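Local coordinates for protein isomaltodextranase (Arthrobacter globiformis, PDB 5AWO) that hydrolyses alpha-1,6-glucosidic linkages in dextran-type polysaccharides, removing successive isomaltose units from the non-reducing chain ends, at residues 29-34 and 240-245; 37-42 and 366-371; 121-126 and 188-193. All blocks are in the same frame, centred on the assembly; numbering follows the deposited sequence.

Contact 1 (29-34 and 240-245); sequences SVFTRS and DMEVSL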
# COMPACT_ATOMS: atom_id res chain seq x y z
N SER A 29 -3.44 0.73 -10.35
CA SER A 29 -2.79 1.90 -10.92
C SER A 29 -1.28 1.70 -11.08
O SER A 29 -0.68 0.80 -10.50
CB SER A 29 -3.03 3.12 -10.07
OG SER A 29 -2.07 3.17 -9.00
N VAL A 30 -0.65 2.60 -11.83
CA VAL A 30 0.78 2.61 -11.99
C VAL A 30 1.48 2.71 -10.62
O VAL A 30 2.59 2.21 -10.45
CB VAL A 30 1.21 3.75 -12.96
CG1 VAL A 30 0.83 5.13 -12.45
CG2 VAL A 30 2.68 3.65 -13.31
N PHE A 31 0.84 3.38 -9.65
CA PHE A 31 1.46 3.50 -8.33
C PHE A 31 1.62 2.16 -7.63
O PHE A 31 2.73 1.82 -7.17
CB PHE A 31 0.65 4.45 -7.45
CG PHE A 31 0.69 5.86 -7.93
CD1 PHE A 31 1.77 6.69 -7.64
CD2 PHE A 31 -0.36 6.38 -8.66
CE1 PHE A 31 1.80 7.99 -8.10
CE2 PHE A 31 -0.34 7.67 -9.11
CZ PHE A 31 0.74 8.48 -8.83
N THR A 32 0.57 1.38 -7.54
CA THR A 32 0.69 0.10 -6.85
C THR A 32 1.43 -0.93 -7.70
O THR A 32 2.00 -1.88 -7.17
CB THR A 32 -0.65 -0.48 -6.42
OG1 THR A 32 -1.47 -0.69 -7.58
CG2 THR A 32 -1.35 0.43 -5.42
N ARG A 33 1.38 -0.79 -9.02
CA ARG A 33 2.11 -1.72 -9.88
C ARG A 33 3.60 -1.50 -9.93
O ARG A 33 4.36 -2.43 -10.21
CB ARG A 33 1.52 -1.64 -11.29
CG ARG A 33 0.08 -2.10 -11.37
CD ARG A 33 -0.57 -1.78 -12.72
NE ARG A 33 0.13 -2.45 -13.82
CZ ARG A 33 -0.09 -3.71 -14.18
NH1 ARG A 33 -0.98 -4.48 -13.58
NH2 ARG A 33 0.64 -4.22 -15.16
N SER A 34 4.04 -0.26 -9.69
CA SER A 34 5.44 0.12 -9.89
C SER A 34 6.34 -0.12 -8.68
O SER A 34 7.56 -0.04 -8.84
CB SER A 34 5.59 1.59 -10.31
OG SER A 34 4.96 1.82 -11.56
N ASP A 240 -2.16 9.93 -12.54
CA ASP A 240 -1.23 11.00 -12.25
C ASP A 240 -1.09 11.29 -10.76
O ASP A 240 -0.07 11.81 -10.33
CB ASP A 240 -1.58 12.29 -13.02
CG ASP A 240 -1.21 12.20 -14.51
OD1 ASP A 240 -1.19 11.10 -15.04
OD2 ASP A 240 -0.92 13.22 -15.14
N MET A 241 -2.13 10.97 -9.99
CA MET A 241 -2.18 11.31 -8.57
C MET A 241 -2.54 10.08 -7.76
O MET A 241 -3.48 9.35 -8.06
CB MET A 241 -3.19 12.42 -8.31
CG MET A 241 -3.07 12.98 -6.88
SD MET A 241 -4.00 14.53 -6.67
CE MET A 241 -5.63 13.78 -6.83
N GLU A 242 -1.72 9.83 -6.74
CA GLU A 242 -1.86 8.67 -5.87
C GLU A 242 -2.95 8.90 -4.82
O GLU A 242 -3.03 9.96 -4.22
CB GLU A 242 -0.50 8.39 -5.20
CG GLU A 242 -0.41 7.03 -4.50
CD GLU A 242 1.02 6.60 -4.21
OE1 GLU A 242 1.88 7.47 -3.95
OE2 GLU A 242 1.24 5.37 -4.27
N VAL A 243 -3.78 7.88 -4.62
CA VAL A 243 -4.95 7.98 -3.76
C VAL A 243 -4.66 7.23 -2.44
O VAL A 243 -4.60 5.99 -2.43
CB VAL A 243 -6.19 7.39 -4.47
CG1 VAL A 243 -7.41 7.35 -3.56
CG2 VAL A 243 -6.53 8.17 -5.76
N SER A 244 -4.48 8.00 -1.37
CA SER A 244 -4.26 7.48 -0.01
C SER A 244 -5.54 7.55 0.79
O SER A 244 -6.15 8.61 0.95
CB SER A 244 -3.16 8.29 0.67
OG SER A 244 -3.19 8.15 2.07
N LEU A 245 -5.97 6.38 1.27
CA LEU A 245 -7.21 6.26 2.02
C LEU A 245 -6.90 6.09 3.51
O LEU A 245 -6.17 5.17 3.91
CB LEU A 245 -8.02 5.09 1.48
CG LEU A 245 -8.39 5.17 -0.02
CD1 LEU A 245 -9.14 3.90 -0.42
CD2 LEU A 245 -9.16 6.41 -0.38

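Contact 2 (37-42 and 366-371); sequences GPRYWN and QLNADG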
# COMPACT_ATOMS: atom_id res chain seq x y z
N GLY A 37 5.40 2.21 -1.36
CA GLY A 37 4.87 3.52 -1.08
C GLY A 37 5.88 4.64 -1.29
O GLY A 37 7.09 4.41 -1.37
N PRO A 38 5.40 5.86 -1.36
CA PRO A 38 6.25 7.01 -1.58
C PRO A 38 6.99 7.49 -0.32
O PRO A 38 6.56 7.23 0.81
CB PRO A 38 5.27 8.09 -2.01
CG PRO A 38 4.03 7.76 -1.27
CD PRO A 38 3.98 6.26 -1.26
N ARG A 39 8.06 8.25 -0.54
CA ARG A 39 8.81 8.90 0.50
C ARG A 39 8.28 10.30 0.62
O ARG A 39 8.25 11.05 -0.36
CB ARG A 39 10.29 8.95 0.13
CG ARG A 39 10.90 7.59 -0.04
CD ARG A 39 12.37 7.62 -0.42
NE ARG A 39 12.77 6.32 -0.95
CZ ARG A 39 13.96 6.03 -1.50
NH1 ARG A 39 14.95 6.92 -1.56
NH2 ARG A 39 14.13 4.82 -2.00
N TYR A 40 7.94 10.72 1.83
CA TYR A 40 7.44 12.06 2.05
C TYR A 40 7.62 12.56 3.46
O TYR A 40 8.04 11.77 4.35
CB TYR A 40 5.99 12.22 1.57
CG TYR A 40 4.86 11.53 2.35
CD1 TYR A 40 4.58 10.18 2.18
CD2 TYR A 40 4.04 12.25 3.21
CE1 TYR A 40 3.48 9.59 2.82
CE2 TYR A 40 2.97 11.66 3.84
CZ TYR A 40 2.69 10.34 3.64
OH TYR A 40 1.59 9.77 4.27
N TRP A 41 7.34 13.84 3.67
CA TRP A 41 7.26 14.45 4.98
C TRP A 41 5.87 14.98 5.19
O TRP A 41 5.21 15.42 4.22
CB TRP A 41 8.23 15.62 5.09
CG TRP A 41 8.19 16.37 6.37
CD1 TRP A 41 8.82 16.05 7.55
CD2 TRP A 41 7.48 17.58 6.63
NE1 TRP A 41 8.53 16.96 8.51
CE2 TRP A 41 7.72 17.93 7.97
CE3 TRP A 41 6.66 18.41 5.84
CZ2 TRP A 41 7.17 19.07 8.56
CZ3 TRP A 41 6.13 19.55 6.43
CH2 TRP A 41 6.40 19.87 7.76
N ASN A 42 5.40 14.91 6.42
CA ASN A 42 4.08 15.39 6.78
C ASN A 42 4.12 16.28 8.00
O ASN A 42 4.93 16.07 8.89
CB ASN A 42 3.15 14.18 7.00
CG ASN A 42 1.69 14.58 7.24
OD1 ASN A 42 1.32 15.03 8.30
ND2 ASN A 42 0.83 14.35 6.22
N GLN A 366 17.30 1.56 -0.70
CA GLN A 366 17.34 0.90 -1.99
C GLN A 366 16.27 -0.17 -2.07
O GLN A 366 15.72 -0.41 -3.14
CB GLN A 366 18.72 0.33 -2.27
CG GLN A 366 18.92 -0.07 -3.72
CD GLN A 366 18.93 1.13 -4.64
OE1 GLN A 366 19.62 2.10 -4.38
NE2 GLN A 366 18.13 1.08 -5.71
N LEU A 367 15.94 -0.83 -0.95
CA LEU A 367 14.85 -1.82 -0.95
C LEU A 367 13.52 -1.16 -1.37
O LEU A 367 12.75 -1.68 -2.18
CB LEU A 367 14.68 -2.48 0.41
CG LEU A 367 15.79 -3.43 0.85
CD1 LEU A 367 15.61 -3.87 2.29
CD2 LEU A 367 15.88 -4.67 -0.04
N ASN A 368 13.26 0.01 -0.81
CA ASN A 368 12.09 0.79 -1.20
C ASN A 368 12.12 1.23 -2.66
O ASN A 368 11.13 1.06 -3.37
CB ASN A 368 11.86 1.96 -0.23
CG ASN A 368 10.92 3.02 -0.80
OD1 ASN A 368 11.33 3.85 -1.57
ND2 ASN A 368 9.65 2.99 -0.39
N ALA A 369 13.26 1.73 -3.11
CA ALA A 369 13.40 2.14 -4.52
C ALA A 369 13.17 0.97 -5.46
O ALA A 369 12.54 1.15 -6.53
CB ALA A 369 14.77 2.73 -4.80
N ASP A 370 13.69 -0.20 -5.08
CA ASP A 370 13.57 -1.39 -5.95
C ASP A 370 12.16 -2.00 -5.90
O ASP A 370 11.82 -2.89 -6.70
CB ASP A 370 14.63 -2.44 -5.62
CG ASP A 370 16.08 -1.96 -5.91
OD1 ASP A 370 16.24 -0.92 -6.58
OD2 ASP A 370 17.02 -2.63 -5.42
N GLY A 371 11.31 -1.55 -4.98
CA GLY A 371 9.90 -2.00 -4.93
C GLY A 371 9.66 -3.22 -4.07
O GLY A 371 8.84 -4.08 -4.40

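Contact 3 (121-126 and 188-193); sequences LGVYYN and RYFKDL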
# COMPACT_ATOMS: atom_id res chain seq x y z
N LEU A 121 4.24 19.05 -3.84
CA LEU A 121 3.21 19.23 -2.83
C LEU A 121 2.33 18.01 -2.67
O LEU A 121 1.76 17.51 -3.62
CB LEU A 121 2.30 20.40 -3.26
CG LEU A 121 1.13 20.75 -2.34
CD1 LEU A 121 1.60 21.26 -0.99
CD2 LEU A 121 0.23 21.76 -3.03
N GLY A 122 2.19 17.55 -1.42
CA GLY A 122 1.19 16.55 -1.06
C GLY A 122 0.08 17.21 -0.29
O GLY A 122 0.32 18.08 0.54
N VAL A 123 -1.17 16.84 -0.61
CA VAL A 123 -2.32 17.46 0.02
C VAL A 123 -3.17 16.46 0.80
O VAL A 123 -3.55 15.43 0.27
CB VAL A 123 -3.20 18.20 -1.00
CG1 VAL A 123 -4.50 18.69 -0.35
CG2 VAL A 123 -2.45 19.39 -1.56
N TYR A 124 -3.47 16.84 2.03
CA TYR A 124 -4.50 16.17 2.84
C TYR A 124 -5.83 16.88 2.62
O TYR A 124 -5.99 18.05 2.95
CB TYR A 124 -4.09 16.23 4.29
CG TYR A 124 -5.08 15.74 5.33
CD1 TYR A 124 -6.18 16.50 5.72
CD2 TYR A 124 -4.87 14.54 6.00
CE1 TYR A 124 -7.07 16.06 6.69
CE2 TYR A 124 -5.74 14.13 7.00
CZ TYR A 124 -6.82 14.89 7.34
OH TYR A 124 -7.71 14.47 8.33
N TYR A 125 -6.76 16.21 1.96
CA TYR A 125 -8.14 16.69 1.93
C TYR A 125 -9.07 15.57 1.51
O TYR A 125 -8.68 14.66 0.81
CB TYR A 125 -8.33 17.92 0.99
CG TYR A 125 -9.40 18.85 1.53
CD1 TYR A 125 -9.14 19.68 2.61
CD2 TYR A 125 -10.67 18.92 0.94
CE1 TYR A 125 -10.11 20.51 3.15
CE2 TYR A 125 -11.65 19.73 1.48
CZ TYR A 125 -11.37 20.54 2.56
OH TYR A 125 -12.36 21.35 3.07
N ASN A 126 -10.32 15.69 1.95
CA ASN A 126 -11.36 14.75 1.57
C ASN A 126 -12.32 15.51 0.67
O ASN A 126 -12.94 16.46 1.11
CB ASN A 126 -12.06 14.19 2.81
CG ASN A 126 -13.05 13.10 2.48
OD1 ASN A 126 -13.71 13.16 1.42
ND2 ASN A 126 -13.18 12.08 3.34
N ARG A 188 -9.39 16.69 -9.36
CA ARG A 188 -8.58 17.27 -10.45
C ARG A 188 -7.97 18.62 -10.14
O ARG A 188 -6.89 18.93 -10.63
CB ARG A 188 -9.38 17.32 -11.74
CG ARG A 188 -9.73 15.97 -12.31
CD ARG A 188 -10.11 15.99 -13.78
NE ARG A 188 -10.60 14.70 -14.26
CZ ARG A 188 -11.88 14.33 -14.35
NH1 ARG A 188 -12.87 15.15 -14.02
NH2 ARG A 188 -12.18 13.12 -14.80
N TYR A 189 -8.61 19.42 -9.30
CA TYR A 189 -8.05 20.67 -8.83
C TYR A 189 -6.67 20.47 -8.21
O TYR A 189 -5.70 21.15 -8.55
CB TYR A 189 -9.01 21.30 -7.86
CG TYR A 189 -8.57 22.51 -7.09
CD1 TYR A 189 -8.55 23.79 -7.67
CD2 TYR A 189 -8.21 22.40 -5.75
CE1 TYR A 189 -8.18 24.89 -6.94
CE2 TYR A 189 -7.85 23.50 -5.01
CZ TYR A 189 -7.84 24.76 -5.60
OH TYR A 189 -7.50 25.88 -4.85
N PHE A 190 -6.55 19.49 -7.32
CA PHE A 190 -5.24 19.21 -6.74
C PHE A 190 -4.29 18.56 -7.72
O PHE A 190 -3.12 18.93 -7.80
CB PHE A 190 -5.39 18.38 -5.44
CG PHE A 190 -6.05 19.16 -4.32
CD1 PHE A 190 -5.46 20.30 -3.84
CD2 PHE A 190 -7.25 18.76 -3.75
CE1 PHE A 190 -6.06 21.03 -2.83
CE2 PHE A 190 -7.84 19.48 -2.74
CZ PHE A 190 -7.25 20.63 -2.29
N LYS A 191 -4.78 17.59 -8.49
CA LYS A 191 -3.93 16.93 -9.48
C LYS A 191 -3.31 17.97 -10.42
O LYS A 191 -2.13 17.93 -10.74
CB LYS A 191 -4.75 15.97 -10.31
CG LYS A 191 -3.94 15.32 -11.42
CD LYS A 191 -4.80 14.93 -12.59
CE LYS A 191 -5.69 13.79 -12.25
NZ LYS A 191 -6.50 13.43 -13.46
N ASP A 192 -4.13 18.92 -10.85
CA ASP A 192 -3.69 19.92 -11.82
C ASP A 192 -2.67 20.88 -11.23
O ASP A 192 -1.78 21.38 -11.97
CB ASP A 192 -4.91 20.70 -12.31
CG ASP A 192 -5.83 19.89 -13.20
OD1 ASP A 192 -5.46 18.83 -13.68
OD2 ASP A 192 -7.00 20.34 -13.39
N LEU A 193 -2.78 21.18 -9.94
CA LEU A 193 -1.80 21.98 -9.20
C LEU A 193 -0.43 21.32 -9.13
O LEU A 193 0.55 21.97 -8.73
CB LEU A 193 -2.31 22.32 -7.79
CG LEU A 193 -3.41 23.37 -7.66
CD1 LEU A 193 -4.12 23.30 -6.32
CD2 LEU A 193 -2.90 24.78 -7.90

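Contact 1 (29-34 and 240-245)
The short helix 30-34 is set against the beginning of strand 242-245, with the two backbones nearest at Phe31 and Glu242, whose CA atoms are 6.6 Å apart. Between them Phe31 lies against the Glu242 side chain. Glu242 CB stands almost straight over the middle of the Phe31 ring, 3.6 Å from its centroid and only 7° off the normal, a CH-pi contact. With CG anti to the backbone N (chi1 -167°) and the chain extended beyond it, Glu242 runs on across the same ring toward the helix. Its carboxylate therefore ends over the near side of Phe31, tipped 27° from the ring plane. Glu242 CD is 3.5 Å from Phe31 CD1, and Glu242 OE2 is 3.4 Å from Phe31 CB. The far end of the ring meets backbone: Phe31 CE2 reaches Met241 C at 3.5 Å, and Asp240 O lies at the ring edge, 3.7 Å from Phe31 CZ. Contact across the two segments is thus packing of ring against chain and peptide.

Ser29 is the N-cap of the helix, its OG accepting a weak, bent bond from Phe31 N at 3.0 Å. Ser29 OG also bonds Asp262 OD1, and the other oxygen of that carboxylate takes Val243 N, so Asp262 bridges the helix start and the strand.

All this happens at the N-terminal end of strand 242-245, which runs parallel between strands 197-200 and 263-265 of the barrel. Met241 packs on Leu198, and helix 223-237 covers Val243 and Leu245; Glu242 touches Tyr197 and Ile312, and Thr32 also rests on Ile312 in strand 312-314.

Contact 2 (37-42 and 366-371)
Asn368 uses both ends of its amide on segment 37-42: ND2 gives a hydrogen to Gly37 O, and OD1 takes two from Arg39. The first bond, Asn368 ND2 to Gly37 O, is 3.1 Å long with an angle of 155° at the hydrogen, and Gly37 O lies close to the amide plane. Arg39 comes side-on. Its NE is 2.9 Å and its NH2 3.0 Å from Asn368 OD1, which sits in the guanidinium plane, shared between the two N-H groups. The amide is turned 56° from that plane, so NE approaches from above the carbonyl plane whereas NH2 is tilted from it by much less. An extended chain from CG to NE carries Arg39 out to the helix, and Asn368, with CG anti to its backbone N (chi1 164°), reaches back to meet it. Arg39 NH1 is taken by Phe73 O, so all three guanidinium nitrogens have acceptors. Ala369 CB packs 3.6 Å from Arg39 NH2.

On the helix, Gln366 NE2 donates to Asp370 OD1 at 2.9 Å, and Asp370 OD2 forms a salt bridge with Arg464 of the beta sandwich. Gly371, at positive phi, closes helix 362-370 in a Schellman motif, its N bonded to Asn368 O. Strand 39-42, first of the barrel, pairs with the last, 343-345; helix 362-370, which follows the latter, thus packs back where the (beta/alpha)8 barrel of this family 27 glycoside hydrolase closes.

Contact 3 (121-126 and 188-193)
Phe190 presents both faces of its ring to close neighbours. Val123 CG1 covers one, 3.8 Å from the centroid and 14° off the normal, a CH-pi contact; on the opposite face the CD2 atom of the adjoining Tyr189 sits above the centre. The rings of these two neighbours are steeply turned, since Phe190 CZ lies in the plane of Tyr189 at its edge. Leu193 CD1 in turn rests on one face of Tyr189, toward the rim.

The closest approach to the strand is Phe190 CE1 to Val123 CG1, 3.7 Å. Val123 stands across the phenyl at about a right angle: CG1 is anti to the backbone N (chi1 173°), which puts it over the ring, while CG2 lies 3.9 Å from Phe190 CD1. Tyr125 CB comes in obliquely, 4.1 Å from Phe190 CE2, and its own ring turns off toward Trp129 and Tyr186.

Strand 120-124, helix 179-192 and strand 197-200 form a beta-alpha-beta crossover of the barrel. Phe190 projects from the helix onto the sheet, touching Leu198 of the second strand as well, and Trp107 from helix 107-116 meets it edge-to-face. Were Phe190 cut back to alanine, Val123 CG1 and the Tyr189 ring would probably lose the surface between them, and a gap would be likely to open between helix and strand. Tyr124, whose CB points away from the helix, bonds through OH to Asp201, probably the catalytic nucleophile.

From the N terminus the chain makes helix 30-34 and then, almost at once, strand 39-42, the first halves of contacts 1 and 2. Contact 3 opens and closes next, when helix 179-192 returns to strand 120-124; this smaller loop nests inside both of the others. Strand 242-245 then closes contact 1, and helix 362-370 closes contact 2 much later, so these two cross. They touch where Glu242 OE1 packs on Pro38 CG, and contact 1 meets contact 3 where Met241 SD packs on Lys191 N. All three reach the same parallel sheet, joining a leading helix, a crossover helix and a late helix to the barrel.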